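Local coordinates for protein titin (Homo sapiens, PDB 2A38) that is a giant muscle protein whose N-terminal pair of immunoglobulin domains, the part described here, lies at the Z-disc end and probably helps anchor it there, at residues A[23-29]-A[61-67]; A[74-79]-A[91-97]; A[99-103]-A[128-132]; A[120-126]-A[157-163]. One frame throughout, in Å; residues are numbered along the deposited sequence.

Contacts 1 and 2 belong to the two facing sheets of the first immunoglobulin domain. Their centres lie about 12 Å apart and they meet in the core, where Phe25 CE1 comes to 3.6 Å from Tyr78 CG and Phe25 CE2 to 3.7 Å from Ala93 CB. Contact 4 is the counterpart of contact 1 in the second domain, its centre about 48 Å away. Contact 3 lies where the linker enters the second domain, its centre about 25 Å from that of contact 2 and about 22 Å from that of contact 4, with which it shares strand 119-130. The cadmium ion is bound by contact 1, on its outer face; the side chain of Ser91 in contact 2 is about 13 Å from it.

Contact 1 (A[23-29]-A[61-67]); sequences ATFEAHI and GRAKLTI. With CD (cadmium ion), chain D.
Glu26 and Arg62 meet on the outer face of an antiparallel pair, strands 23-29 and 62-67, the B and E strands of an I-set immunoglobulin sandwich. The tight part is the backbone ladder and the inner face. Ala23, Phe25 and Ala27 pair with Ile67, Leu65 and Ala63 by two hydrogen bonds each, and a further bond, Ile29 N to Gly61 O at 2.9 Å, closes the end. Inward, the side chains are small or apolar: Phe25 CB sits 4.4 Å from Leu65 CB, Ile29 CD1 4.3 Å from Ala63 CB, and Trp39 of the facing sheet covers Phe25, Ala63 and Leu65.

The outer face is polar and more open to solvent, and its contacts are fewer but specific. Thr24 CG2 rests against the bent aliphatic chain of Lys64. Glu26 has CG anti to its backbone N (chi1 -179°) and then bends at chi2, which turns the carboxylate toward Arg62. OE2 receives Arg62 NE at 2.9 Å on its anti side, somewhat out of the carboxylate plane, and a weak, long bond from NH2; the acceptor stands at the guanidinium edge, with the two planar groups 76° apart. The same OE2 binds the cadmium ion at 2.2 Å, His28 NE2 binds it at 2.4 Å, and a water is a third ligand. Arg62 CG lies over one face of the His28 imidazole, 4.0 Å from CE1.

One carboxylate oxygen therefore serves both a metal and an arginine. Such positive charge would probably keep Glu26 ionised, and coordination through NE2 probably limits how far the imidazole can turn.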
loop_
_atom_site.group_PDB
_atom_site.type_symbol
_atom_site.label_atom_id
_atom_site.label_comp_id
_atom_site.label_asym_id
_atom_site.label_seq_id
_atom_site.Cartn_x
_atom_site.Cartn_y
_atom_site.Cartn_z
ATOM N N ALA A 23 -12.178 2.986 1.125
ATOM C CA ALA A 23 -13.146 2.980 2.221
ATOM C C ALA A 23 -14.341 3.838 1.843
ATOM O O ALA A 23 -14.188 4.939 1.309
ATOM C CB ALA A 23 -12.513 3.512 3.506
ATOM N N THR A 24 -15.532 3.323 2.118
ATOM C CA THR A 24 -16.741 4.051 1.796
ATOM C C THR A 24 -17.777 4.062 2.905
ATOM O O THR A 24 -18.142 3.019 3.459
ATOM C CB THR A 24 -17.420 3.487 0.540
ATOM O OG1 THR A 24 -16.443 3.322 -0.495
ATOM C CG2 THR A 24 -18.497 4.449 0.048
ATOM N N PHE A 25 -18.224 5.271 3.225
ATOM C CA PHE A 25 -19.268 5.512 4.205
ATOM C C PHE A 25 -20.433 5.992 3.346
ATOM O O PHE A 25 -20.258 6.854 2.490
ATOM C CB PHE A 25 -18.852 6.615 5.180
ATOM C CG PHE A 25 -18.066 6.120 6.356
ATOM C CD1 PHE A 25 -16.799 6.622 6.626
ATOM C CD2 PHE A 25 -18.602 5.154 7.209
ATOM C CE1 PHE A 25 -16.076 6.171 7.731
ATOM C CE2 PHE A 25 -17.886 4.694 8.319
ATOM C CZ PHE A 25 -16.623 5.203 8.580
ATOM N N GLU A 26 -21.611 5.419 3.552
ATOM C CA GLU A 26 -22.780 5.811 2.784
ATOM C C GLU A 26 -23.988 5.864 3.712
ATOM O O GLU A 26 -24.073 5.116 4.680
ATOM C CB GLU A 26 -23.032 4.812 1.652
ATOM C CG GLU A 26 -24.234 5.148 0.774
ATOM C CD GLU A 26 -25.331 4.092 0.844
ATOM O OE1 GLU A 26 -25.745 3.728 1.971
ATOM O OE2 GLU A 26 -25.787 3.628 -0.222
ATOM N N ALA A 27 -24.921 6.756 3.415
ATOM C CA ALA A 27 -26.106 6.895 4.230
ATOM C C ALA A 27 -27.233 7.418 3.370
ATOM O O ALA A 27 -26.999 8.018 2.335
ATOM C CB ALA A 27 -25.836 7.859 5.365
ATOM N N HIS A 28 -28.459 7.164 3.791
ATOM C CA HIS A 28 -29.614 7.661 3.078
ATOM C C HIS A 28 -30.284 8.617 4.017
ATOM O O HIS A 28 -30.593 8.277 5.158
ATOM C CB HIS A 28 -30.559 6.531 2.714
ATOM C CG HIS A 28 -30.085 5.724 1.553
ATOM N ND1 HIS A 28 -30.508 5.964 0.264
ATOM C CD2 HIS A 28 -29.175 4.729 1.475
ATOM C CE1 HIS A 28 -29.878 5.149 -0.558
ATOM N NE2 HIS A 28 -29.064 4.389 0.150
ATOM N N ILE A 29 -30.501 9.824 3.530
ATOM C CA ILE A 29 -31.111 10.848 4.339
ATOM C C ILE A 29 -32.409 11.312 3.720
ATOM O O ILE A 29 -32.491 11.534 2.508
ATOM C CB ILE A 29 -30.162 12.044 4.478
ATOM C CG1 ILE A 29 -28.857 11.575 5.123
ATOM C CG2 ILE A 29 -30.833 13.152 5.284
ATOM C CD1 ILE A 29 -27.781 12.620 5.161
ATOM N N GLY A 61 -30.743 11.753 -2.291
ATOM C CA GLY A 61 -30.897 11.426 -0.886
ATOM C C GLY A 61 -29.841 10.463 -0.380
ATOM O O GLY A 61 -29.936 9.964 0.735
ATOM N N ARG A 62 -28.832 10.202 -1.203
ATOM C CA ARG A 62 -27.753 9.304 -0.830
ATOM C C ARG A 62 -26.467 10.104 -0.632
ATOM O O ARG A 62 -25.968 10.724 -1.563
ATOM C CB ARG A 62 -27.538 8.268 -1.925
ATOM C CG ARG A 62 -26.541 7.177 -1.563
ATOM C CD ARG A 62 -25.942 6.544 -2.814
ATOM N NE ARG A 62 -25.284 5.271 -2.535
ATOM C CZ ARG A 62 -24.612 4.566 -3.443
ATOM N NH1 ARG A 62 -24.504 5.018 -4.685
ATOM N NH2 ARG A 62 -24.061 3.400 -3.117
ATOM N N ALA A 63 -25.942 10.110 0.589
ATOM C CA ALA A 63 -24.702 10.823 0.876
ATOM C C ALA A 63 -23.591 9.785 0.905
ATOM O O ALA A 63 -23.741 8.726 1.509
ATOM C CB ALA A 63 -24.783 11.525 2.219
ATOM N N LYS A 64 -22.478 10.093 0.252
ATOM C CA LYS A 64 -21.354 9.176 0.205
ATOM C C LYS A 64 -20.021 9.885 0.391
ATOM O O LYS A 64 -19.809 10.981 -0.119
ATOM C CB LYS A 64 -21.370 8.419 -1.124
ATOM C CG LYS A 64 -20.152 7.543 -1.367
ATOM C CD LYS A 64 -20.417 6.525 -2.464
ATOM C CE LYS A 64 -21.527 5.578 -2.034
ATOM N NZ LYS A 64 -21.670 4.409 -2.943
ATOM N N LEU A 65 -19.140 9.246 1.155
ATOM C CA LEU A 65 -17.804 9.760 1.419
ATOM C C LEU A 65 -16.845 8.624 1.098
ATOM O O LEU A 65 -16.864 7.588 1.755
ATOM C CB LEU A 65 -17.653 10.166 2.885
ATOM C CG LEU A 65 -16.304 10.798 3.239
ATOM C CD1 LEU A 65 -16.454 11.673 4.464
ATOM C CD2 LEU A 65 -15.268 9.715 3.466
ATOM N N THR A 66 -16.009 8.814 0.087
ATOM C CA THR A 66 -15.071 7.774 -0.306
ATOM C C THR A 66 -13.620 8.203 -0.194
ATOM O O THR A 66 -13.245 9.281 -0.649
ATOM C CB THR A 66 -15.317 7.321 -1.761
ATOM O OG1 THR A 66 -16.627 6.748 -1.870
ATOM C CG2 THR A 66 -14.280 6.286 -2.184
ATOM N N ILE A 67 -12.814 7.353 0.432
ATOM C CA ILE A 67 -11.388 7.610 0.559
ATOM C C ILE A 67 -10.734 6.575 -0.349
ATOM O O ILE A 67 -10.805 5.379 -0.074
ATOM C CB ILE A 67 -10.889 7.402 1.997
ATOM C CG1 ILE A 67 -11.686 8.284 2.959
ATOM C CG2 ILE A 67 -9.406 7.742 2.080
ATOM C CD1 ILE A 67 -11.278 8.142 4.407
HETATM CD CD CD D . -27.646 2.575 -0.576
HETATM O O HOH W 1 -27.195 1.873 1.571
#

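Contact 2 (A[74-79]-A[91-97]); sequences NSGRYS and STAELLV
Tyr78 with Ala93 and Gly76 with Leu95 are hydrogen-bonded pairs of an antiparallel hairpin, the F and G strands of the sandwich, whose short segments 76-79 and 91-97 run 144° apart. Leu95 N reaches Gly76 O at 2.7 Å, and Tyr78 N reaches Ala93 O at 2.9 Å. At the backbone angles of Gly76 a side chain would press on the carbonyl of Ser75.

On the inner face Leu95, with CG anti to its N (chi1 171°), sends CD2 obliquely against the tyrosine ring, 3.8 Å from CE1. CD2 also touches Asn74 O at 3.5 Å. That carbonyl is taken by Tyr78 OH at 2.5 Å, in the carbonyl plane on a lone pair: a tyrosine corner, tying the ring to the residue four earlier. A phenylalanine here would keep the ring packing but is likely to leave Asn74 O without its hydroxyl partner and the turn before the strand less firmly held. On the outer face Glu94 CG lies alongside Gly76 O, 3.5 Å from it.

Strand 36-41 flanks 76-84 on its far edge, strand 15-18 flanks 87-98 and meets Leu95 through Val15 and Val17, and Ile67 of the opposing sheet packs against Tyr78 and Asn74.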
loop_
_atom_site.group_PDB
_atom_site.type_symbol
_atom_site.label_atom_id
_atom_site.label_comp_id
_atom_site.label_asym_id
_atom_site.label_seq_id
_atom_site.Cartn_x
_atom_site.Cartn_y
_atom_site.Cartn_z
ATOM N N ASN A 74 -6.325 7.619 8.893
ATOM C CA ASN A 74 -7.709 7.976 8.577
ATOM C C ASN A 74 -8.754 7.328 9.483
ATOM O O ASN A 74 -9.897 7.771 9.529
ATOM C CB ASN A 74 -8.023 7.620 7.122
ATOM C CG ASN A 74 -7.321 8.524 6.138
ATOM O OD1 ASN A 74 -7.188 8.192 4.963
ATOM N ND2 ASN A 74 -6.874 9.679 6.609
ATOM N N SER A 75 -8.377 6.280 10.203
ATOM C CA SER A 75 -9.340 5.628 11.074
ATOM C C SER A 75 -9.871 6.629 12.106
ATOM O O SER A 75 -9.364 7.742 12.225
ATOM C CB SER A 75 -8.698 4.415 11.758
ATOM O OG SER A 75 -7.570 4.791 12.517
ATOM N N GLY A 76 -10.905 6.237 12.839
ATOM C CA GLY A 76 -11.474 7.127 13.833
ATOM C C GLY A 76 -12.963 7.261 13.627
ATOM O O GLY A 76 -13.559 6.467 12.894
ATOM N N ARG A 77 -13.567 8.260 14.269
ATOM C CA ARG A 77 -15.000 8.484 14.145
ATOM C C ARG A 77 -15.358 9.460 13.050
ATOM O O ARG A 77 -14.832 10.568 12.993
ATOM C CB ARG A 77 -15.587 9.015 15.441
ATOM C CG ARG A 77 -15.683 8.002 16.534
ATOM C CD ARG A 77 -16.587 8.519 17.629
ATOM N NE ARG A 77 -16.727 7.555 18.713
ATOM C CZ ARG A 77 -17.617 7.667 19.695
ATOM N NH1 ARG A 77 -18.449 8.705 19.724
ATOM N NH2 ARG A 77 -17.671 6.743 20.650
ATOM N N TYR A 78 -16.260 9.033 12.181
ATOM C CA TYR A 78 -16.740 9.873 11.099
ATOM C C TYR A 78 -18.230 10.046 11.333
ATOM O O TYR A 78 -18.925 9.085 11.659
ATOM C CB TYR A 78 -16.527 9.202 9.748
ATOM C CG TYR A 78 -15.095 9.210 9.289
ATOM C CD1 TYR A 78 -14.123 8.432 9.934
ATOM C CD2 TYR A 78 -14.703 10.007 8.212
ATOM C CE1 TYR A 78 -12.796 8.456 9.515
ATOM C CE2 TYR A 78 -13.389 10.038 7.786
ATOM C CZ TYR A 78 -12.442 9.265 8.438
ATOM O OH TYR A 78 -11.149 9.319 8.001
ATOM N N SER A 79 -18.719 11.267 11.180
ATOM C CA SER A 79 -20.131 11.512 11.371
ATOM C C SER A 79 -20.688 12.363 10.257
ATOM O O SER A 79 -19.975 13.109 9.606
ATOM C CB SER A 79 -20.385 12.179 12.720
ATOM O OG SER A 79 -19.764 13.444 12.773
ATOM N N SER A 91 -25.467 11.084 12.283
ATOM C CA SER A 91 -25.229 9.648 12.245
ATOM C C SER A 91 -23.722 9.507 12.358
ATOM O O SER A 91 -22.991 10.146 11.619
ATOM C CB SER A 91 -25.708 9.064 10.923
ATOM O OG SER A 91 -25.598 7.649 10.921
ATOM N N THR A 92 -23.251 8.688 13.292
ATOM C CA THR A 92 -21.818 8.510 13.486
ATOM C C THR A 92 -21.402 7.040 13.428
ATOM O O THR A 92 -22.093 6.163 13.953
ATOM C CB THR A 92 -21.376 9.119 14.839
ATOM O OG1 THR A 92 -21.551 10.544 14.802
ATOM C CG2 THR A 92 -19.914 8.811 15.130
ATOM N N ALA A 93 -20.268 6.784 12.774
ATOM C CA ALA A 93 -19.720 5.434 12.638
ATOM C C ALA A 93 -18.212 5.498 12.817
ATOM O O ALA A 93 -17.621 6.573 12.807
ATOM C CB ALA A 93 -20.056 4.851 11.264
ATOM N N GLU A 94 -17.584 4.342 12.972
ATOM C CA GLU A 94 -16.145 4.315 13.161
ATOM C C GLU A 94 -15.429 3.609 12.016
ATOM O O GLU A 94 -15.919 2.614 11.475
ATOM C CB GLU A 94 -15.814 3.625 14.479
ATOM C CG GLU A 94 -14.352 3.686 14.843
ATOM C CD GLU A 94 -13.960 2.620 15.859
ATOM O OE1 GLU A 94 -14.617 2.541 16.924
ATOM O OE2 GLU A 94 -12.993 1.861 15.588
ATOM N N LEU A 95 -14.275 4.143 11.635
ATOM C CA LEU A 95 -13.476 3.546 10.574
ATOM C C LEU A 95 -12.241 2.898 11.210
ATOM O O LEU A 95 -11.446 3.570 11.865
ATOM C CB LEU A 95 -13.041 4.611 9.561
ATOM C CG LEU A 95 -12.008 4.162 8.515
ATOM C CD1 LEU A 95 -12.575 3.033 7.679
ATOM C CD2 LEU A 95 -11.623 5.333 7.628
ATOM N N LEU A 96 -12.104 1.588 11.034
ATOM C CA LEU A 96 -10.966 0.855 11.579
ATOM C C LEU A 96 -10.101 0.371 10.426
ATOM O O LEU A 96 -10.564 -0.378 9.567
ATOM C CB LEU A 96 -11.452 -0.338 12.399
ATOM C CG LEU A 96 -10.356 -1.295 12.870
ATOM C CD1 LEU A 96 -9.301 -0.519 13.651
ATOM C CD2 LEU A 96 -10.971 -2.408 13.722
ATOM N N VAL A 97 -8.847 0.805 10.402
ATOM C CA VAL A 97 -7.940 0.422 9.325
ATOM C C VAL A 97 -7.020 -0.729 9.723
ATOM O O VAL A 97 -6.275 -0.635 10.699
ATOM C CB VAL A 97 -7.085 1.625 8.879
ATOM C CG1 VAL A 97 -6.192 1.232 7.715
ATOM C CG2 VAL A 97 -7.994 2.779 8.496
#

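Contact 3 (A[99-103]-A[128-132]); sequences AETAP and TGIPT
Ala102 and Ile130 form a single antiparallel bridge, a small surface contact at the start of the second immunoglobulin domain, where the chain leaving strand 87-98 of the first domain enters edge strand 102-106, the first strand (A) of the second sandwich, and pairs with the end of its B strand, 119-130. Two backbone bonds make it: Ala102 N reaches Ile130 O at 2.9 Å, and Ile130 N reaches Ala102 O at 3.0 Å. The cis peptide before Pro131 turns the chain away just beyond the bridge.

Ile130 carries most of the side-chain contact. Its CG2 presses on Glu100 O at 3.2 Å, while CD1 lies 3.4 Å from Glu100 OE1. With CG anti to the backbone N (chi1 171°), the extended glutamate brings its carboxylate to CD1, crossing the isoleucine there. Farther on, a water donates to Pro103 O at 3.0 Å and hydrogen-bonds Thr128 OG1 at 3.0 Å, linking the two strands.

Glu100 also touches Glu19 of the first domain, and Asn180 ND2 bonds both Ala102 O and Pro131 O. Ala102 O is thus gripped by two donors, and the bridge rests on main-chain bonds, the water and the packing of Ile130 on Glu100, with no salt bridge between its segments.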
loop_
_atom_site.group_PDB
_atom_site.type_symbol
_atom_site.label_atom_id
_atom_site.label_comp_id
_atom_site.label_asym_id
_atom_site.label_seq_id
_atom_site.Cartn_x
_atom_site.Cartn_y
_atom_site.Cartn_z
ATOM N N ALA A 99 -3.840 -3.108 9.189
ATOM C CA ALA A 99 -2.496 -3.061 8.613
ATOM C C ALA A 99 -2.348 -4.065 7.473
ATOM O O ALA A 99 -2.772 -5.218 7.578
ATOM C CB ALA A 99 -1.458 -3.341 9.687
ATOM N N GLU A 100 -1.743 -3.612 6.383
ATOM C CA GLU A 100 -1.537 -4.445 5.207
ATOM C C GLU A 100 -0.156 -5.091 5.216
ATOM O O GLU A 100 0.824 -4.480 5.640
ATOM C CB GLU A 100 -1.701 -3.590 3.946
ATOM C CG GLU A 100 -1.313 -4.276 2.649
ATOM C CD GLU A 100 -1.258 -3.306 1.473
ATOM O OE1 GLU A 100 -0.666 -2.208 1.630
ATOM O OE2 GLU A 100 -1.794 -3.643 0.391
ATOM N N THR A 101 -0.091 -6.333 4.754
ATOM C CA THR A 101 1.172 -7.055 4.677
ATOM C C THR A 101 1.214 -7.930 3.430
ATOM O O THR A 101 0.178 -8.328 2.894
ATOM C CB THR A 101 1.409 -7.949 5.918
ATOM O OG1 THR A 101 0.283 -8.818 6.111
ATOM C CG2 THR A 101 1.628 -7.094 7.161
ATOM N N ALA A 102 2.425 -8.221 2.975
ATOM C CA ALA A 102 2.648 -9.042 1.792
ATOM C C ALA A 102 4.026 -9.666 1.938
ATOM O O ALA A 102 4.980 -8.983 2.289
ATOM C CB ALA A 102 2.601 -8.177 0.540
ATOM N N PRO A 103 4.149 -10.975 1.685
ATOM C CA PRO A 103 5.468 -11.604 1.815
ATOM C C PRO A 103 6.385 -11.102 0.702
ATOM O O PRO A 103 5.913 -10.533 -0.286
ATOM C CB PRO A 103 5.151 -13.088 1.682
ATOM C CG PRO A 103 4.018 -13.075 0.691
ATOM C CD PRO A 103 3.151 -11.933 1.178
ATOM N N THR A 128 9.534 -6.901 -3.801
ATOM C CA THR A 128 8.471 -6.131 -3.165
ATOM C C THR A 128 8.020 -6.867 -1.910
ATOM O O THR A 128 8.335 -8.042 -1.721
ATOM C CB THR A 128 7.257 -5.962 -4.089
ATOM O OG1 THR A 128 6.795 -7.255 -4.509
ATOM C CG2 THR A 128 7.626 -5.112 -5.311
ATOM N N GLY A 129 7.275 -6.168 -1.063
ATOM C CA GLY A 129 6.783 -6.760 0.165
ATOM C C GLY A 129 6.499 -5.701 1.212
ATOM O O GLY A 129 7.072 -4.605 1.180
ATOM N N ILE A 130 5.620 -6.040 2.149
ATOM C CA ILE A 130 5.225 -5.138 3.231
ATOM C C ILE A 130 5.177 -5.961 4.509
ATOM O O ILE A 130 4.392 -6.899 4.611
ATOM C CB ILE A 130 3.813 -4.553 2.974
ATOM C CG1 ILE A 130 3.764 -3.922 1.579
ATOM C CG2 ILE A 130 3.469 -3.528 4.040
ATOM C CD1 ILE A 130 2.363 -3.635 1.072
ATOM N N PRO A 131 6.020 -5.636 5.498
ATOM C CA PRO A 131 7.022 -4.561 5.531
ATOM C C PRO A 131 8.068 -4.728 4.434
ATOM O O PRO A 131 8.186 -5.797 3.834
ATOM C CB PRO A 131 7.661 -4.717 6.912
ATOM C CG PRO A 131 6.598 -5.380 7.721
ATOM C CD PRO A 131 6.033 -6.392 6.762
ATOM N N THR A 132 8.836 -3.677 4.190
ATOM C CA THR A 132 9.885 -3.732 3.182
ATOM C C THR A 132 10.832 -4.886 3.525
ATOM O O THR A 132 11.279 -5.018 4.669
ATOM C CB THR A 132 10.676 -2.432 3.166
ATOM O OG1 THR A 132 9.768 -1.336 2.992
ATOM C CG2 THR A 132 11.692 -2.449 2.036
HETATM O O HOH W 2 5.153 -8.535 -2.320
#

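Contact 4 (A[120-126]-A[157-163]); sequences QVRLQVR and DLYSLLI
Gln124 and Ser160 both place their gamma atom beside the backbone N (chi1 -61° and -51°), which brings the glutamine amide and the serine hydroxyl together across an antiparallel pair. This pair, strands 120-126 and 158-163, is the B-E pair of the second I-set immunoglobulin sandwich. Gln124 NE2 gives Ser160 OG a short but badly angled, weak bond, 2.7 Å at 117°, while Gln124 OE1 faces Leu158 CD1 at 3.8 Å. With an alanine at Gln124, Ser160 OG is likely to lose this amide and a gap to open beside Leu158.

The ladder beneath is regular: Val121, Leu123 and Val125 pair with Ile163, Leu161 and Tyr159 by two hydrogen bonds each, Ile163 N reaching Val121 O at 2.7 Å. Their CB atoms lie on the inner face, though Tyr159 remains partly exposed. Leu123 and Leu161 run alongside each other into the core, with CD1 of the first 4.1 Å from CD2 of the second, and Tyr174 of strand 172-180 packs against both. Val125 CG2 touches Tyr159 CB at 3.8 Å.

On the outer face the arginines use their flat ends to roof leucines. Arg122, bent at chi2 and chi3, sets one guanidinium face over Leu162 CD1, toward the rim; Arg126, bent at chi3, does likewise over Leu158 CB. Arg126 NH1 and Asp157 OD2 stay 4.0 Å apart, too far for a salt bridge. Between these two residues sits a water that accepts a hydrogen bond from Asp157 N at 3.1 Å and a weak one from Arg126 NH1, at the guanidinium edge.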
loop_
_atom_site.group_PDB
_atom_site.type_symbol
_atom_site.label_atom_id
_atom_site.label_comp_id
_atom_site.label_asym_id
_atom_site.label_seq_id
_atom_site.Cartn_x
_atom_site.Cartn_y
_atom_site.Cartn_z
ATOM N N GLN A 120 32.074 -8.069 -18.053
ATOM C CA GLN A 120 31.406 -7.300 -17.012
ATOM C C GLN A 120 30.054 -7.992 -16.864
ATOM O O GLN A 120 29.349 -8.197 -17.857
ATOM C CB GLN A 120 31.184 -5.856 -17.448
ATOM C CG GLN A 120 30.292 -5.062 -16.507
ATOM C CD GLN A 120 29.772 -3.766 -17.135
ATOM O OE1 GLN A 120 30.477 -2.750 -17.188
ATOM N NE2 GLN A 120 28.532 -3.805 -17.627
ATOM N N VAL A 121 29.694 -8.359 -15.635
ATOM C CA VAL A 121 28.436 -9.059 -15.377
ATOM C C VAL A 121 27.578 -8.354 -14.338
ATOM O O VAL A 121 28.087 -7.835 -13.344
ATOM C CB VAL A 121 28.705 -10.496 -14.869
ATOM C CG1 VAL A 121 27.433 -11.123 -14.356
ATOM C CG2 VAL A 121 29.281 -11.333 -15.981
ATOM N N ARG A 122 26.271 -8.338 -14.577
ATOM C CA ARG A 122 25.338 -7.732 -13.636
ATOM C C ARG A 122 24.171 -8.673 -13.394
ATOM O O ARG A 122 23.514 -9.120 -14.335
ATOM C CB ARG A 122 24.819 -6.388 -14.154
ATOM C CG ARG A 122 23.884 -5.664 -13.191
ATOM C CD ARG A 122 24.237 -4.192 -13.137
ATOM N NE ARG A 122 24.626 -3.723 -14.465
ATOM C CZ ARG A 122 25.355 -2.636 -14.705
ATOM N NH1 ARG A 122 25.653 -2.309 -15.956
ATOM N NH2 ARG A 122 25.789 -1.877 -13.704
ATOM N N LEU A 123 23.949 -9.000 -12.126
ATOM C CA LEU A 123 22.849 -9.867 -11.730
ATOM C C LEU A 123 21.874 -8.972 -10.954
ATOM O O LEU A 123 22.252 -8.370 -9.952
ATOM C CB LEU A 123 23.372 -10.988 -10.827
ATOM C CG LEU A 123 24.528 -11.812 -11.397
ATOM C CD1 LEU A 123 25.085 -12.761 -10.348
ATOM C CD2 LEU A 123 24.036 -12.573 -12.604
ATOM N N GLN A 124 20.631 -8.875 -11.420
ATOM C CA GLN A 124 19.637 -8.039 -10.752
ATOM C C GLN A 124 18.379 -8.756 -10.314
ATOM O O GLN A 124 17.999 -9.781 -10.874
ATOM C CB GLN A 124 19.173 -6.898 -11.653
ATOM C CG GLN A 124 20.224 -5.926 -12.084
ATOM C CD GLN A 124 19.596 -4.657 -12.623
ATOM O OE1 GLN A 124 18.515 -4.693 -13.218
ATOM N NE2 GLN A 124 20.272 -3.529 -12.426
ATOM N N VAL A 125 17.720 -8.161 -9.325
ATOM C CA VAL A 125 16.463 -8.649 -8.793
ATOM C C VAL A 125 15.627 -7.429 -8.400
ATOM O O VAL A 125 16.160 -6.364 -8.081
ATOM C CB VAL A 125 16.663 -9.520 -7.523
ATOM C CG1 VAL A 125 17.478 -10.756 -7.844
ATOM C CG2 VAL A 125 17.347 -8.700 -6.429
ATOM N N ARG A 126 14.316 -7.574 -8.452
ATOM C CA ARG A 126 13.414 -6.507 -8.031
ATOM C C ARG A 126 12.518 -7.196 -7.005
ATOM O O ARG A 126 11.868 -8.186 -7.312
ATOM C CB ARG A 126 12.583 -5.969 -9.199
ATOM C CG ARG A 126 11.606 -4.898 -8.755
ATOM C CD ARG A 126 10.855 -4.290 -9.921
ATOM N NE ARG A 126 11.656 -3.312 -10.652
ATOM C CZ ARG A 126 11.972 -2.105 -10.189
ATOM N NH1 ARG A 126 11.559 -1.714 -8.988
ATOM N NH2 ARG A 126 12.695 -1.280 -10.938
ATOM N N ASP A 157 13.316 -0.816 -5.096
ATOM C CA ASP A 157 13.133 -2.254 -4.980
ATOM C C ASP A 157 14.118 -3.039 -5.838
ATOM O O ASP A 157 14.135 -4.265 -5.803
ATOM C CB ASP A 157 11.708 -2.622 -5.385
ATOM C CG ASP A 157 10.681 -1.710 -4.761
ATOM O OD1 ASP A 157 10.866 -1.336 -3.578
ATOM O OD2 ASP A 157 9.684 -1.377 -5.446
ATOM N N LEU A 158 14.941 -2.325 -6.596
ATOM C CA LEU A 158 15.913 -2.947 -7.486
ATOM C C LEU A 158 17.306 -3.102 -6.870
ATOM O O LEU A 158 17.952 -2.112 -6.524
ATOM C CB LEU A 158 16.006 -2.120 -8.767
ATOM C CG LEU A 158 16.709 -2.701 -9.991
ATOM C CD1 LEU A 158 16.018 -3.983 -10.444
ATOM C CD2 LEU A 158 16.671 -1.661 -11.103
ATOM N N TYR A 159 17.760 -4.347 -6.735
ATOM C CA TYR A 159 19.080 -4.639 -6.182
ATOM C C TYR A 159 19.915 -5.261 -7.278
ATOM O O TYR A 159 19.423 -6.071 -8.062
ATOM C CB TYR A 159 19.004 -5.627 -5.014
ATOM C CG TYR A 159 18.305 -5.108 -3.787
ATOM C CD1 TYR A 159 16.914 -4.996 -3.747
ATOM C CD2 TYR A 159 19.034 -4.742 -2.654
ATOM C CE1 TYR A 159 16.260 -4.538 -2.605
ATOM C CE2 TYR A 159 18.397 -4.284 -1.506
ATOM C CZ TYR A 159 17.009 -4.186 -1.485
ATOM O OH TYR A 159 16.370 -3.749 -0.339
ATOM N N SER A 160 21.182 -4.883 -7.328
ATOM C CA SER A 160 22.067 -5.404 -8.345
ATOM C C SER A 160 23.399 -5.825 -7.767
ATOM O O SER A 160 23.869 -5.261 -6.781
ATOM C CB SER A 160 22.316 -4.341 -9.414
ATOM O OG SER A 160 21.090 -3.800 -9.884
ATOM N N LEU A 161 23.982 -6.840 -8.386
ATOM C CA LEU A 161 25.292 -7.331 -8.017
ATOM C C LEU A 161 26.086 -7.187 -9.307
ATOM O O LEU A 161 25.821 -7.872 -10.293
ATOM C CB LEU A 161 25.262 -8.800 -7.597
ATOM C CG LEU A 161 26.677 -9.385 -7.488
ATOM C CD1 LEU A 161 27.504 -8.551 -6.526
ATOM C CD2 LEU A 161 26.619 -10.826 -7.022
ATOM N N LEU A 162 27.036 -6.267 -9.301
ATOM C CA LEU A 162 27.861 -6.036 -10.467
ATOM C C LEU A 162 29.245 -6.627 -10.270
ATOM O O LEU A 162 29.905 -6.365 -9.263
ATOM C CB LEU A 162 27.985 -4.537 -10.738
ATOM C CG LEU A 162 29.017 -4.160 -11.804
ATOM C CD1 LEU A 162 28.538 -4.634 -13.175
ATOM C CD2 LEU A 162 29.236 -2.667 -11.798
ATOM N N ILE A 163 29.660 -7.452 -11.225
ATOM C CA ILE A 163 30.987 -8.051 -11.209
ATOM C C ILE A 163 31.629 -7.361 -12.408
ATOM O O ILE A 163 31.306 -7.658 -13.559
ATOM C CB ILE A 163 30.913 -9.578 -11.409
ATOM C CG1 ILE A 163 29.978 -10.182 -10.355
ATOM C CG2 ILE A 163 32.288 -10.198 -11.259
ATOM C CD1 ILE A 163 29.763 -11.662 -10.511
HETATM O O HOH W 3 11.535 0.948 -6.902
#